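Local coordinates for protein COG0546: Predicted phosphatases (Streptococcus pneumoniae, PDB 2AH5) that is a predicted phosphatase of the haloacid dehalogenase-like family, probably hydrolysing phosphate esters, although its substrate is unknown, at residues Gly13-Ser18 against Pro87-Leu92; Asp17-Ile22 against Trp182-Gln187; Pro49-Ser54 against Ile70-Tyr75; Asp162-Met167 against Leu191-Asp196. One frame throughout, in Å; residues are numbered along the deposited sequence.

Contact 1 (Gly13-Ser18 against Pro87-Leu92)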
loop_
_atom_site.group_PDB
_atom_site.type_symbol
_atom_site.label_atom_id
_atom_site.label_comp_id
_atom_site.label_asym_id
_atom_site.label_seq_id
_atom_site.Cartn_x
_atom_site.Cartn_y
_atom_site.Cartn_z
ATOM N N GLY A 13 0.418 1.240 4.908
ATOM C CA GLY A 13 -0.493 2.350 5.125
ATOM C C GLY A 13 -1.954 1.968 5.182
ATOM O O GLY A 13 -2.788 2.802 5.465
ATOM N N THR A 14 -2.258 0.699 4.923
ATOM C CA THR A 14 -3.635 0.218 4.965
ATOM C C THR A 14 -3.750 -0.959 5.952
ATOM O O THR A 14 -4.368 -0.833 7.015
ATOM C CB THR A 14 -4.099 -0.177 3.534
ATOM O OG1 THR A 14 -4.140 0.994 2.710
ATOM C CG2 THR A 14 -5.462 -0.826 3.563
ATOM N N LEU A 15 -3.122 -2.084 5.619
ATOM C CA LEU A 15 -3.055 -3.228 6.529
ATOM C C LEU A 15 -1.930 -3.037 7.547
ATOM O O LEU A 15 -2.076 -3.368 8.737
ATOM C CB LEU A 15 -2.832 -4.529 5.739
ATOM C CG LEU A 15 -3.909 -4.864 4.706
ATOM C CD1 LEU A 15 -3.472 -5.982 3.777
ATOM C CD2 LEU A 15 -5.218 -5.222 5.406
ATOM N N VAL A 16 -0.829 -2.465 7.067
ATOM C CA VAL A 16 0.428 -2.512 7.800
ATOM C C VAL A 16 0.906 -1.111 8.115
ATOM O O VAL A 16 1.085 -0.301 7.213
ATOM C CB VAL A 16 1.536 -3.327 7.048
ATOM C CG1 VAL A 16 2.827 -3.281 7.854
ATOM C CG2 VAL A 16 1.083 -4.801 6.865
ATOM N N ASP A 17 1.092 -0.834 9.405
ATOM C CA ASP A 17 1.784 0.364 9.820
ATOM C C ASP A 17 3.292 0.149 9.702
ATOM O O ASP A 17 3.976 -0.216 10.677
ATOM C CB ASP A 17 1.393 0.805 11.250
ATOM C CG ASP A 17 2.012 2.135 11.619
ATOM O OD1 ASP A 17 2.822 2.647 10.816
ATOM O OD2 ASP A 17 1.699 2.676 12.697
ATOM N N SER A 18 3.798 0.410 8.505
ATOM C CA SER A 18 5.212 0.180 8.194
ATOM C C SER A 18 6.026 1.461 8.461
ATOM O O SER A 18 7.201 1.534 8.071
ATOM C CB SER A 18 5.343 -0.240 6.731
ATOM O OG SER A 18 4.481 0.541 5.911
ATOM N N PRO A 87 -4.361 -1.260 14.350
ATOM C CA PRO A 87 -5.329 -1.883 15.277
ATOM C C PRO A 87 -6.542 -2.464 14.541
ATOM O O PRO A 87 -6.930 -1.902 13.536
ATOM C CB PRO A 87 -5.755 -0.710 16.149
ATOM C CG PRO A 87 -4.548 0.240 16.115
ATOM C CD PRO A 87 -4.061 0.147 14.698
ATOM N N GLN A 88 -7.111 -3.581 15.018
ATOM C CA GLN A 88 -8.340 -4.177 14.442
ATOM C C GLN A 88 -8.203 -4.772 13.011
ATOM O O GLN A 88 -9.191 -5.243 12.406
ATOM C CB GLN A 88 -9.500 -3.153 14.485
ATOM C CG GLN A 88 -9.808 -2.562 15.864
ATOM C CD GLN A 88 -10.066 -3.625 16.917
ATOM O OE1 GLN A 88 -9.287 -3.780 17.863
ATOM N NE2 GLN A 88 -11.143 -4.378 16.743
ATOM N N ILE A 89 -6.995 -4.760 12.450
ATOM C CA ILE A 89 -6.822 -5.319 11.102
ATOM C C ILE A 89 -7.090 -6.831 11.050
ATOM O O ILE A 89 -7.752 -7.311 10.130
ATOM C CB ILE A 89 -5.425 -4.976 10.475
ATOM C CG1 ILE A 89 -5.339 -3.488 10.138
ATOM C CG2 ILE A 89 -5.183 -5.809 9.210
ATOM C CD1 ILE A 89 -6.383 -2.959 9.065
ATOM N N ILE A 90 -6.577 -7.583 12.028
ATOM C CA ILE A 90 -6.875 -9.027 12.106
ATOM C C ILE A 90 -8.392 -9.258 12.134
ATOM O O ILE A 90 -8.901 -10.102 11.388
ATOM C CB ILE A 90 -6.180 -9.744 13.305
ATOM C CG1 ILE A 90 -4.647 -9.731 13.163
ATOM C CG2 ILE A 90 -6.648 -11.199 13.417
ATOM C CD1 ILE A 90 -4.113 -10.690 12.102
ATOM N N ASP A 91 -9.101 -8.506 12.988
ATOM C CA ASP A 91 -10.583 -8.582 13.043
ATOM C C ASP A 91 -11.218 -8.356 11.665
ATOM O O ASP A 91 -12.085 -9.132 11.235
ATOM C CB ASP A 91 -11.160 -7.607 14.064
ATOM C CG ASP A 91 -12.577 -7.994 14.519
ATOM O OD1 ASP A 91 -12.965 -9.202 14.379
ATOM O OD2 ASP A 91 -13.272 -7.081 15.022
ATOM N N LEU A 92 -10.787 -7.304 10.981
ATOM C CA LEU A 92 -11.342 -6.954 9.666
ATOM C C LEU A 92 -11.103 -8.077 8.675
ATOM O O LEU A 92 -12.009 -8.478 7.926
ATOM C CB LEU A 92 -10.665 -5.677 9.140
ATOM C CG LEU A 92 -11.051 -5.297 7.714
ATOM C CD1 LEU A 92 -12.553 -4.995 7.613
ATOM C CD2 LEU A 92 -10.202 -4.097 7.307
#

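Contact 2 (Asp17-Ile22 against Trp182-Gln187)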
loop_
_atom_site.group_PDB
_atom_site.type_symbol
_atom_site.label_atom_id
_atom_site.label_comp_id
_atom_site.label_asym_id
_atom_site.label_seq_id
_atom_site.Cartn_x
_atom_site.Cartn_y
_atom_site.Cartn_z
ATOM N N ASP A 17 1.092 -0.834 9.405
ATOM C CA ASP A 17 1.784 0.364 9.820
ATOM C C ASP A 17 3.292 0.149 9.702
ATOM O O ASP A 17 3.976 -0.216 10.677
ATOM C CB ASP A 17 1.393 0.805 11.250
ATOM C CG ASP A 17 2.012 2.135 11.619
ATOM O OD1 ASP A 17 2.822 2.647 10.816
ATOM O OD2 ASP A 17 1.699 2.676 12.697
ATOM N N SER A 18 3.798 0.410 8.505
ATOM C CA SER A 18 5.212 0.180 8.194
ATOM C C SER A 18 6.026 1.461 8.461
ATOM O O SER A 18 7.201 1.534 8.071
ATOM C CB SER A 18 5.343 -0.240 6.731
ATOM O OG SER A 18 4.481 0.541 5.911
ATOM N N SER A 19 5.394 2.480 9.061
ATOM C CA SER A 19 6.004 3.840 9.119
ATOM C C SER A 19 7.364 3.906 9.814
ATOM O O SER A 19 8.237 4.610 9.328
ATOM C CB SER A 19 5.071 4.895 9.742
ATOM O OG SER A 19 4.763 4.569 11.086
ATOM N N ILE A 20 7.547 3.206 10.930
ATOM C CA ILE A 20 8.861 3.258 11.618
ATOM C C ILE A 20 10.004 2.786 10.697
ATOM O O ILE A 20 11.025 3.462 10.570
ATOM C CB ILE A 20 8.886 2.529 12.991
ATOM C CG1 ILE A 20 7.850 3.148 13.948
ATOM C CG2 ILE A 20 10.284 2.653 13.631
ATOM C CD1 ILE A 20 7.519 2.309 15.135
ATOM N N GLY A 21 9.840 1.636 10.054
ATOM C CA GLY A 21 10.876 1.124 9.151
ATOM C C GLY A 21 11.101 1.966 7.896
ATOM O O GLY A 21 12.236 2.074 7.427
ATOM N N ILE A 22 10.036 2.539 7.319
ATOM C CA ILE A 22 10.185 3.417 6.149
ATOM C C ILE A 22 10.933 4.682 6.571
ATOM O O ILE A 22 11.920 5.064 5.938
ATOM C CB ILE A 22 8.801 3.755 5.520
ATOM C CG1 ILE A 22 8.141 2.474 4.986
ATOM C CG2 ILE A 22 8.933 4.789 4.378
ATOM C CD1 ILE A 22 6.652 2.692 4.537
ATOM N N TRP A 182 -6.970 6.012 8.311
ATOM C CA TRP A 182 -6.123 5.666 9.472
ATOM C C TRP A 182 -4.655 5.515 9.060
ATOM O O TRP A 182 -3.783 5.238 9.906
ATOM C CB TRP A 182 -6.618 4.389 10.179
ATOM C CG TRP A 182 -6.486 3.121 9.377
ATOM C CD1 TRP A 182 -5.327 2.439 9.092
ATOM C CD2 TRP A 182 -7.551 2.365 8.788
ATOM N NE1 TRP A 182 -5.613 1.309 8.353
ATOM C CE2 TRP A 182 -6.966 1.246 8.141
ATOM C CE3 TRP A 182 -8.941 2.532 8.729
ATOM C CZ2 TRP A 182 -7.721 0.304 7.434
ATOM C CZ3 TRP A 182 -9.695 1.589 8.023
ATOM C CH2 TRP A 182 -9.087 0.488 7.391
ATOM N N GLY A 183 -4.390 5.681 7.767
ATOM C CA GLY A 183 -3.074 5.382 7.193
ATOM C C GLY A 183 -2.275 6.598 6.784
ATOM O O GLY A 183 -2.325 7.645 7.447
ATOM N N PHE A 184 -1.551 6.466 5.679
ATOM C CA PHE A 184 -0.511 7.441 5.349
ATOM C C PHE A 184 -0.995 8.598 4.482
ATOM O O PHE A 184 -0.510 9.718 4.639
ATOM C CB PHE A 184 0.747 6.750 4.781
ATOM C CG PHE A 184 1.301 5.663 5.679
ATOM C CD1 PHE A 184 1.160 5.741 7.068
ATOM C CD2 PHE A 184 1.984 4.581 5.137
ATOM C CE1 PHE A 184 1.666 4.741 7.900
ATOM C CE2 PHE A 184 2.508 3.582 5.960
ATOM C CZ PHE A 184 2.329 3.654 7.341
ATOM N N GLY A 185 -1.973 8.343 3.611
ATOM C CA GLY A 185 -2.530 9.389 2.774
ATOM C C GLY A 185 -3.484 10.273 3.557
ATOM O O GLY A 185 -4.081 9.833 4.553
ATOM N N GLU A 186 -3.633 11.514 3.099
ATOM C CA GLU A 186 -4.493 12.501 3.758
ATOM C C GLU A 186 -5.921 12.452 3.193
ATOM O O GLU A 186 -6.104 12.341 1.984
ATOM C CB GLU A 186 -3.918 13.910 3.587
ATOM C CG GLU A 186 -2.419 14.037 3.907
ATOM C CD GLU A 186 -2.128 14.239 5.382
ATOM O OE1 GLU A 186 -2.904 13.756 6.239
ATOM O OE2 GLU A 186 -1.115 14.906 5.687
ATOM N N GLN A 187 -6.914 12.566 4.077
ATOM C CA GLN A 187 -8.330 12.442 3.704
ATOM C C GLN A 187 -8.746 13.424 2.606
ATOM O O GLN A 187 -9.504 13.065 1.709
ATOM C CB GLN A 187 -9.232 12.595 4.942
ATOM C CG GLN A 187 -10.729 12.420 4.683
ATOM C CD GLN A 187 -11.553 12.321 5.966
ATOM O OE1 GLN A 187 -11.019 12.469 7.074
ATOM N NE2 GLN A 187 -12.853 12.065 5.824
#

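Contact 3 (Pro49-Ser54 against Ile70-Tyr75)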
loop_
_atom_site.group_PDB
_atom_site.type_symbol
_atom_site.label_atom_id
_atom_site.label_comp_id
_atom_site.label_asym_id
_atom_site.label_seq_id
_atom_site.Cartn_x
_atom_site.Cartn_y
_atom_site.Cartn_z
ATOM N N PRO A 49 4.300 7.570 -2.577
ATOM C CA PRO A 49 4.913 7.876 -3.869
ATOM C C PRO A 49 6.095 6.955 -4.185
ATOM O O PRO A 49 6.655 6.346 -3.252
ATOM C CB PRO A 49 5.381 9.336 -3.704
ATOM C CG PRO A 49 4.646 9.853 -2.549
ATOM C CD PRO A 49 4.435 8.697 -1.640
ATOM N N PRO A 50 6.478 6.843 -5.482
ATOM C CA PRO A 50 7.686 6.085 -5.800
ATOM C C PRO A 50 8.910 6.659 -5.061
ATOM O O PRO A 50 9.023 7.875 -4.863
ATOM C CB PRO A 50 7.844 6.272 -7.316
ATOM C CG PRO A 50 6.484 6.612 -7.812
ATOM C CD PRO A 50 5.843 7.391 -6.697
ATOM N N LEU A 51 9.799 5.768 -4.647
ATOM C CA LEU A 51 11.025 6.133 -3.943
ATOM C C LEU A 51 11.855 7.198 -4.688
ATOM O O LEU A 51 12.297 8.206 -4.094
ATOM C CB LEU A 51 11.850 4.862 -3.717
ATOM C CG LEU A 51 12.790 4.799 -2.527
ATOM C CD1 LEU A 51 12.083 5.120 -1.186
ATOM C CD2 LEU A 51 13.450 3.416 -2.485
ATOM N N GLU A 52 12.051 6.968 -5.988
ATOM C CA GLU A 52 12.827 7.879 -6.830
ATOM C C GLU A 52 12.219 9.280 -6.830
ATOM O O GLU A 52 12.948 10.271 -6.743
ATOM C CB GLU A 52 12.979 7.331 -8.252
ATOM C CG GLU A 52 13.819 6.043 -8.321
ATOM C CD GLU A 52 13.002 4.745 -8.283
ATOM O OE1 GLU A 52 11.867 4.707 -7.717
ATOM O OE2 GLU A 52 13.517 3.743 -8.843
ATOM N N SER A 53 10.890 9.352 -6.858
ATOM C CA SER A 53 10.193 10.636 -6.820
ATOM C C SER A 53 10.413 11.400 -5.512
ATOM O O SER A 53 10.661 12.612 -5.523
ATOM C CB SER A 53 8.702 10.437 -7.067
ATOM O OG SER A 53 8.088 11.697 -7.295
ATOM N N SER A 54 10.315 10.692 -4.387
ATOM C CA SER A 54 10.596 11.284 -3.085
ATOM C C SER A 54 12.010 11.815 -2.969
ATOM O O SER A 54 12.197 12.962 -2.571
ATOM C CB SER A 54 10.302 10.296 -1.959
ATOM O OG SER A 54 8.904 10.045 -1.905
ATOM N N ILE A 70 20.888 2.596 -1.243
ATOM C CA ILE A 70 21.175 2.634 0.190
ATOM C C ILE A 70 19.867 2.381 0.980
ATOM O O ILE A 70 19.824 1.568 1.899
ATOM C CB ILE A 70 21.867 3.970 0.601
ATOM C CG1 ILE A 70 23.290 4.060 0.018
ATOM C CG2 ILE A 70 21.927 4.123 2.132
ATOM C CD1 ILE A 70 23.852 5.498 -0.012
ATOM N N TYR A 71 18.801 3.082 0.601
ATOM C CA TYR A 71 17.492 2.881 1.224
ATOM C C TYR A 71 17.101 1.402 1.280
ATOM O O TYR A 71 16.691 0.882 2.319
ATOM C CB TYR A 71 16.437 3.682 0.450
ATOM C CG TYR A 71 15.026 3.510 1.004
ATOM C CD1 TYR A 71 14.448 4.479 1.804
ATOM C CD2 TYR A 71 14.287 2.367 0.706
ATOM C CE1 TYR A 71 13.145 4.320 2.298
ATOM C CE2 TYR A 71 13.008 2.190 1.195
ATOM C CZ TYR A 71 12.441 3.159 1.987
ATOM O OH TYR A 71 11.151 2.954 2.470
ATOM N N ARG A 72 17.215 0.739 0.151
ATOM C CA ARG A 72 16.829 -0.669 0.084
ATOM C C ARG A 72 17.729 -1.549 0.949
ATOM O O ARG A 72 17.251 -2.547 1.514
ATOM C CB ARG A 72 16.773 -1.148 -1.357
ATOM C CG ARG A 72 15.776 -0.392 -2.198
ATOM C CD ARG A 72 15.224 -1.262 -3.283
ATOM N NE ARG A 72 14.123 -0.617 -4.009
ATOM C CZ ARG A 72 12.905 -0.382 -3.508
ATOM N NH1 ARG A 72 12.614 -0.703 -2.253
ATOM N NH2 ARG A 72 11.977 0.207 -4.262
ATOM N N SER A 73 18.998 -1.145 1.093
ATOM C CA SER A 73 19.969 -1.803 1.980
ATOM C C SER A 73 19.594 -1.762 3.465
ATOM O O SER A 73 19.909 -2.701 4.218
ATOM C CB SER A 73 21.397 -1.231 1.782
ATOM O OG SER A 73 21.655 -0.076 2.587
ATOM N N TYR A 74 18.957 -0.682 3.907
ATOM C CA TYR A 74 18.415 -0.657 5.246
ATOM C C TYR A 74 17.080 -1.432 5.257
ATOM O O TYR A 74 16.832 -2.257 6.147
ATOM C CB TYR A 74 18.228 0.779 5.752
ATOM C CG TYR A 74 17.697 0.836 7.164
ATOM C CD1 TYR A 74 18.560 0.996 8.260
ATOM C CD2 TYR A 74 16.339 0.687 7.412
ATOM C CE1 TYR A 74 18.066 1.039 9.575
ATOM C CE2 TYR A 74 15.836 0.714 8.716
ATOM C CZ TYR A 74 16.704 0.896 9.791
ATOM O OH TYR A 74 16.193 0.905 11.075
ATOM N N TYR A 75 16.239 -1.189 4.257
ATOM C CA TYR A 75 14.856 -1.684 4.327
ATOM C C TYR A 75 14.746 -3.213 4.327
ATOM O O TYR A 75 14.009 -3.800 5.139
ATOM C CB TYR A 75 13.973 -1.063 3.238
ATOM C CG TYR A 75 12.524 -1.234 3.612
ATOM C CD1 TYR A 75 11.937 -0.395 4.553
ATOM C CD2 TYR A 75 11.769 -2.273 3.081
ATOM C CE1 TYR A 75 10.616 -0.571 4.965
ATOM C CE2 TYR A 75 10.433 -2.473 3.492
ATOM C CZ TYR A 75 9.875 -1.599 4.429
ATOM O OH TYR A 75 8.569 -1.761 4.827
#

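Contact 4 (Asp162-Met167 against Leu191-Asp196)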
loop_
_atom_site.group_PDB
_atom_site.type_symbol
_atom_site.label_atom_id
_atom_site.label_comp_id
_atom_site.label_asym_id
_atom_site.label_seq_id
_atom_site.Cartn_x
_atom_site.Cartn_y
_atom_site.Cartn_z
ATOM N N ASP A 162 -5.195 3.663 1.062
ATOM C CA ASP A 162 -4.958 4.894 1.800
ATOM C C ASP A 162 -4.357 6.053 0.998
ATOM O O ASP A 162 -4.161 7.115 1.570
ATOM C CB ASP A 162 -4.084 4.642 3.046
ATOM C CG ASP A 162 -2.653 4.241 2.694
ATOM O OD1 ASP A 162 -2.476 3.330 1.862
ATOM O OD2 ASP A 162 -1.708 4.869 3.229
ATOM N N THR A 163 -4.075 5.868 -0.292
ATOM C CA THR A 163 -3.417 6.918 -1.093
ATOM C C THR A 163 -4.105 7.284 -2.409
ATOM O O THR A 163 -4.913 6.511 -2.966
ATOM C CB THR A 163 -1.954 6.534 -1.464
ATOM O OG1 THR A 163 -1.971 5.505 -2.460
ATOM C CG2 THR A 163 -1.133 6.081 -0.254
ATOM N N LYS A 164 -3.707 8.445 -2.940
ATOM C CA LYS A 164 -4.148 8.894 -4.257
ATOM C C LYS A 164 -3.784 7.874 -5.335
ATOM O O LYS A 164 -4.503 7.726 -6.327
ATOM C CB LYS A 164 -3.536 10.271 -4.579
ATOM C CG LYS A 164 -2.025 10.275 -4.581
ATOM C CD LYS A 164 -1.445 11.685 -4.499
ATOM C CE LYS A 164 -1.408 12.332 -5.868
ATOM N NZ LYS A 164 -0.308 13.363 -5.975
ATOM N N PHE A 165 -2.667 7.170 -5.153
ATOM C CA PHE A 165 -2.266 6.136 -6.132
ATOM C C PHE A 165 -3.264 4.971 -6.197
ATOM O O PHE A 165 -3.547 4.457 -7.268
ATOM C CB PHE A 165 -0.842 5.655 -5.842
ATOM C CG PHE A 165 0.152 6.781 -5.749
ATOM C CD1 PHE A 165 0.773 7.261 -6.889
ATOM C CD2 PHE A 165 0.453 7.365 -4.519
ATOM C CE1 PHE A 165 1.701 8.324 -6.810
ATOM C CE2 PHE A 165 1.368 8.418 -4.431
ATOM C CZ PHE A 165 1.977 8.900 -5.587
ATOM N N ASP A 166 -3.810 4.589 -5.044
ATOM C CA ASP A 166 -4.860 3.568 -4.974
ATOM C C ASP A 166 -6.127 4.087 -5.645
ATOM O O ASP A 166 -6.781 3.362 -6.358
ATOM C CB ASP A 166 -5.197 3.252 -3.505
ATOM C CG ASP A 166 -4.068 2.513 -2.788
ATOM O OD1 ASP A 166 -3.386 1.688 -3.432
ATOM O OD2 ASP A 166 -3.823 2.800 -1.604
HETATM N N MSE A 167 -6.473 5.351 -5.389
HETATM C CA MSE A 167 -7.716 5.908 -5.933
HETATM C C MSE A 167 -7.618 6.009 -7.456
HETATM O O MSE A 167 -8.552 5.637 -8.170
HETATM C CB MSE A 167 -8.008 7.301 -5.349
HETATM C CG MSE A 167 -8.112 7.380 -3.831
HETATM SE SE MSE A 167 -9.627 6.350 -3.098
HETATM C CE MSE A 167 -8.712 4.565 -2.722
ATOM N N LEU A 191 -10.586 12.209 -0.916
ATOM C CA LEU A 191 -11.945 12.590 -1.297
ATOM C C LEU A 191 -12.013 13.273 -2.675
ATOM O O LEU A 191 -13.051 13.226 -3.317
ATOM C CB LEU A 191 -12.588 13.487 -0.237
ATOM C CG LEU A 191 -12.953 12.916 1.132
ATOM C CD1 LEU A 191 -13.313 14.041 2.087
ATOM C CD2 LEU A 191 -14.111 11.949 1.005
ATOM N N ASN A 192 -10.917 13.886 -3.126
ATOM C CA ASN A 192 -10.892 14.470 -4.465
ATOM C C ASN A 192 -11.107 13.439 -5.568
ATOM O O ASN A 192 -11.392 13.807 -6.710
ATOM C CB ASN A 192 -9.587 15.215 -4.714
ATOM C CG ASN A 192 -9.525 16.560 -3.990
ATOM O OD1 ASN A 192 -10.534 17.093 -3.556
ATOM N ND2 ASN A 192 -8.325 17.091 -3.848
ATOM N N TYR A 193 -10.965 12.158 -5.222
ATOM C CA TYR A 193 -11.177 11.057 -6.169
ATOM C C TYR A 193 -12.534 10.343 -6.053
ATOM O O TYR A 193 -12.740 9.313 -6.699
ATOM C CB TYR A 193 -10.023 10.059 -6.097
ATOM C CG TYR A 193 -8.683 10.713 -6.358
ATOM C CD1 TYR A 193 -8.210 10.871 -7.655
ATOM C CD2 TYR A 193 -7.922 11.231 -5.303
ATOM C CE1 TYR A 193 -6.977 11.517 -7.904
ATOM C CE2 TYR A 193 -6.688 11.858 -5.535
ATOM C CZ TYR A 193 -6.238 12.002 -6.835
ATOM O OH TYR A 193 -5.029 12.604 -7.074
ATOM N N GLN A 194 -13.466 10.903 -5.278
ATOM C CA GLN A 194 -14.843 10.366 -5.227
ATOM C C GLN A 194 -14.878 8.848 -4.884
ATOM O O GLN A 194 -15.353 8.020 -5.699
ATOM C CB GLN A 194 -15.628 10.651 -6.540
ATOM C CG GLN A 194 -15.830 12.151 -6.869
ATOM C CD GLN A 194 -14.535 12.857 -7.233
ATOM O OE1 GLN A 194 -13.801 12.426 -8.133
ATOM N NE2 GLN A 194 -14.256 13.965 -6.539
ATOM N N PRO A 195 -14.350 8.471 -3.695
ATOM C CA PRO A 195 -14.432 7.054 -3.329
ATOM C C PRO A 195 -15.868 6.583 -3.172
ATOM O O PRO A 195 -16.773 7.368 -2.851
ATOM C CB PRO A 195 -13.738 6.981 -1.960
ATOM C CG PRO A 195 -13.747 8.369 -1.442
ATOM C CD PRO A 195 -13.694 9.275 -2.641
ATOM N N ASP A 196 -16.056 5.288 -3.306
ATOM C CA ASP A 196 -17.372 4.676 -3.172
ATOM C C ASP A 196 -17.822 4.531 -1.733
ATOM O O ASP A 196 -19.012 4.430 -1.450
ATOM C CB ASP A 196 -17.383 3.333 -3.890
ATOM C CG ASP A 196 -17.151 3.492 -5.380
ATOM O OD1 ASP A 196 -18.038 4.072 -6.056
ATOM O OD2 ASP A 196 -16.063 3.121 -5.863
#

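Contact 1 (Gly13-Ser18 against Pro87-Leu92)
The turn that follows the first core strand, carrying the end of a putative DxDx(T/V) motif and leading into the flap hairpin of the haloacid dehalogenase fold, packs its Thr14-Leu15 backbone against Ile89 at the start of helix 89-97. The nearest backbones are those of Leu15 and Ile89, with CA atoms 6.3 Å apart, and the two segments together bury 137 Å². Ile89 points toward the turn and touches it with three carbons. Its CG1 lies 3.6 Å from Leu15 O, and CD1 goes one residue further back, to 3.6 Å from Thr14 O. The methyl CG2 meets CD2 of Leu15 at 3.8 Å, the two side chains crossing at about a right angle. In Ile89, chi1 (-70°) sets CG1 and CG2 apart, one for the carbonyls and one for the leucine, and chi2 (-62°) turns CD1 to Thr14 O. The isoleucine carbons thus meet two backbone carbonyl oxygens as well as a leucine methyl, and Thr14 O has its hydrogen bond elsewhere, from Trp182 NE1. The hydroxyl of Thr14 likewise turns to Asp162. In the surrounding fold, Leu15 shares backbone hydrogen bonding with Phe86, strand 16-17 pairs antiparallel with strand 84-85, and one turn further along helix 89-97 Leu92 packs on Val205 and Leu206 of helix 204-208.

Contact 2 (Asp17-Ile22 against Trp182-Gln187)
This is an aromatic side chain set against a helix start: Phe184, in the loop after core strand 176-180, meets Asp17, Ser18, Ser19 and Ile22 where the flap strand 16-17 gives way to helix 19-33. In the haloacid dehalogenase fold this is probably the point where the chain leaves the Rossmann-like core for a cap inserted between the flap strands, so the contact would bridge a core loop and the root of the cap. Phe184 supplies 87 Å² of the 146 Å² buried. The outer end of its ring does the touching. Asp17 OD1 lies at the edge, in the ring plane, 3.7 Å from CZ, with the carboxylate turned 64° from the ring. Ser18 OG is also near the ring plane, 3.6 Å from CE2, and has its hydrogen bond with Asp12 OD1. Both oxygens thus face the weakly positive rim of C-H groups, an approach that is probably mildly favourable. Ser19 CB packs 3.9 Å from CZ, and Ile22 CD1 makes a looser apolar contact, 4.5 Å from CE2. Nearby, Met47 touches both Phe184 and Ser19. What fixes the carboxylate is an Asx turn: the Asp17 chi1 of -174° carries OD1 to the N-terminal end of the helix, at Ser19. There OD1 takes two bonds from one residue, accepting the Ser19 OG hydroxyl on its syn lone pair at 2.7 Å, and Ser19 N nearly in line with its C-O bond at 3.1 Å, with an N-H...O angle of 158°.

Contact 3 (Pro49-Ser54 against Ile70-Tyr75)
Apolar and CH-pi contact comes first: Leu51 brings both its methyls to the same side of the Tyr71 ring. CD1 stands over the middle of the face, 3.6 Å from the ring centroid and 7° off the normal, a nearly perpendicular CH-pi approach. CD2 lies above the rim near the root of the ring, 3.5 Å from Tyr71 CD2. With chi1 at -152°, Leu51 CG is roughly anti to its own backbone N, which sends the fork across the gap between the helices, although the CA atoms of Leu51 and Tyr71 remain 8.9 Å apart. Helices 51-56 and 64-79 probably belong to a helical cap of the kind inserted between the flap strands in many haloacid dehalogenase-like proteins, and the leucine helps join the two. Helix 19-33 joins them: Phe26 meets the Tyr71 ring edge-to-face and also touches Leu51.

The second kind of contact is methyl against guanidinium. Arg72 runs extended from CG to NE, which brings one face of its guanidinium against Leu51 CD2, 3.9 Å from that plane and over its centre. Glu52 OE1 stays 5.7 Å from Arg72 NH2, too far for contact, though the opposite charges may attract weakly.

Contact 4 (Asp162-Met167 against Leu191-Asp196)
Beside the acidic loop that matches motif IV of haloacid dehalogenase-like enzymes, Lys164 and Met167 on the first turn of helix 164-173 pack against Tyr193, which lies in a type I turn running from Leu191 to Gln194. Tyr193 contributes 86 Å² of the 212 Å² buried. Its base meets Met167, present as selenomethionine: the two CB atoms are 3.5 Å apart, and Met167 CB also approaches Tyr193 CG at 3.6 Å. The selenium end bends off, with chi2 at -64°, and comes to 4.3 Å from Pro195 CB. Further along the ring, Lys164 CB lies obliquely to its plane, 3.7 Å from Tyr193 CE2, and Lys164 CE passes 3.8 Å from the tyrosine OH. The helix start is defined by a capping box of two weak bonds, Asp166 N to Thr163 OG1 and Thr163 N to Asp166 OD2. Asp162 and Asp166 both lie close to Asp10, an acidic cluster of the kind that binds magnesium in relatives. On the far segment, Lys177 NZ is hydrogen-bonded to the carbonyls of Tyr193 and Gln194. Chemically, the contact rests on carbon packing by the aliphatic part of Lys164 and the root of Met167, with no polar bond between the two segments, so it probably depends little on the charge of the lysine.

In the fold
Contacts 1, 2 and 4 converge on the probable catalytic centre, around Asp10 and Asp12 of the putative DxDx(T/V) motif. Asp162 ties them together: its OD1 is 3.0 Å from Thr14 OG1 of contact 1, and its OD2 is 2.9 Å from Phe184 N of contact 2. Contacts 1 and 2 also share Asp17 and Ser18, and Gly13 N packs 3.3 Å from Phe184 CE2. Contact 3 stands apart in the probable cap, its centre about 22 Å from that of contact 1, yet Ile22 CG2 meets Tyr71 OH at 3.5 Å, and Pro49 CA meets Phe165 CZ at 3.6 Å, so the cap also touches the segment 162-167.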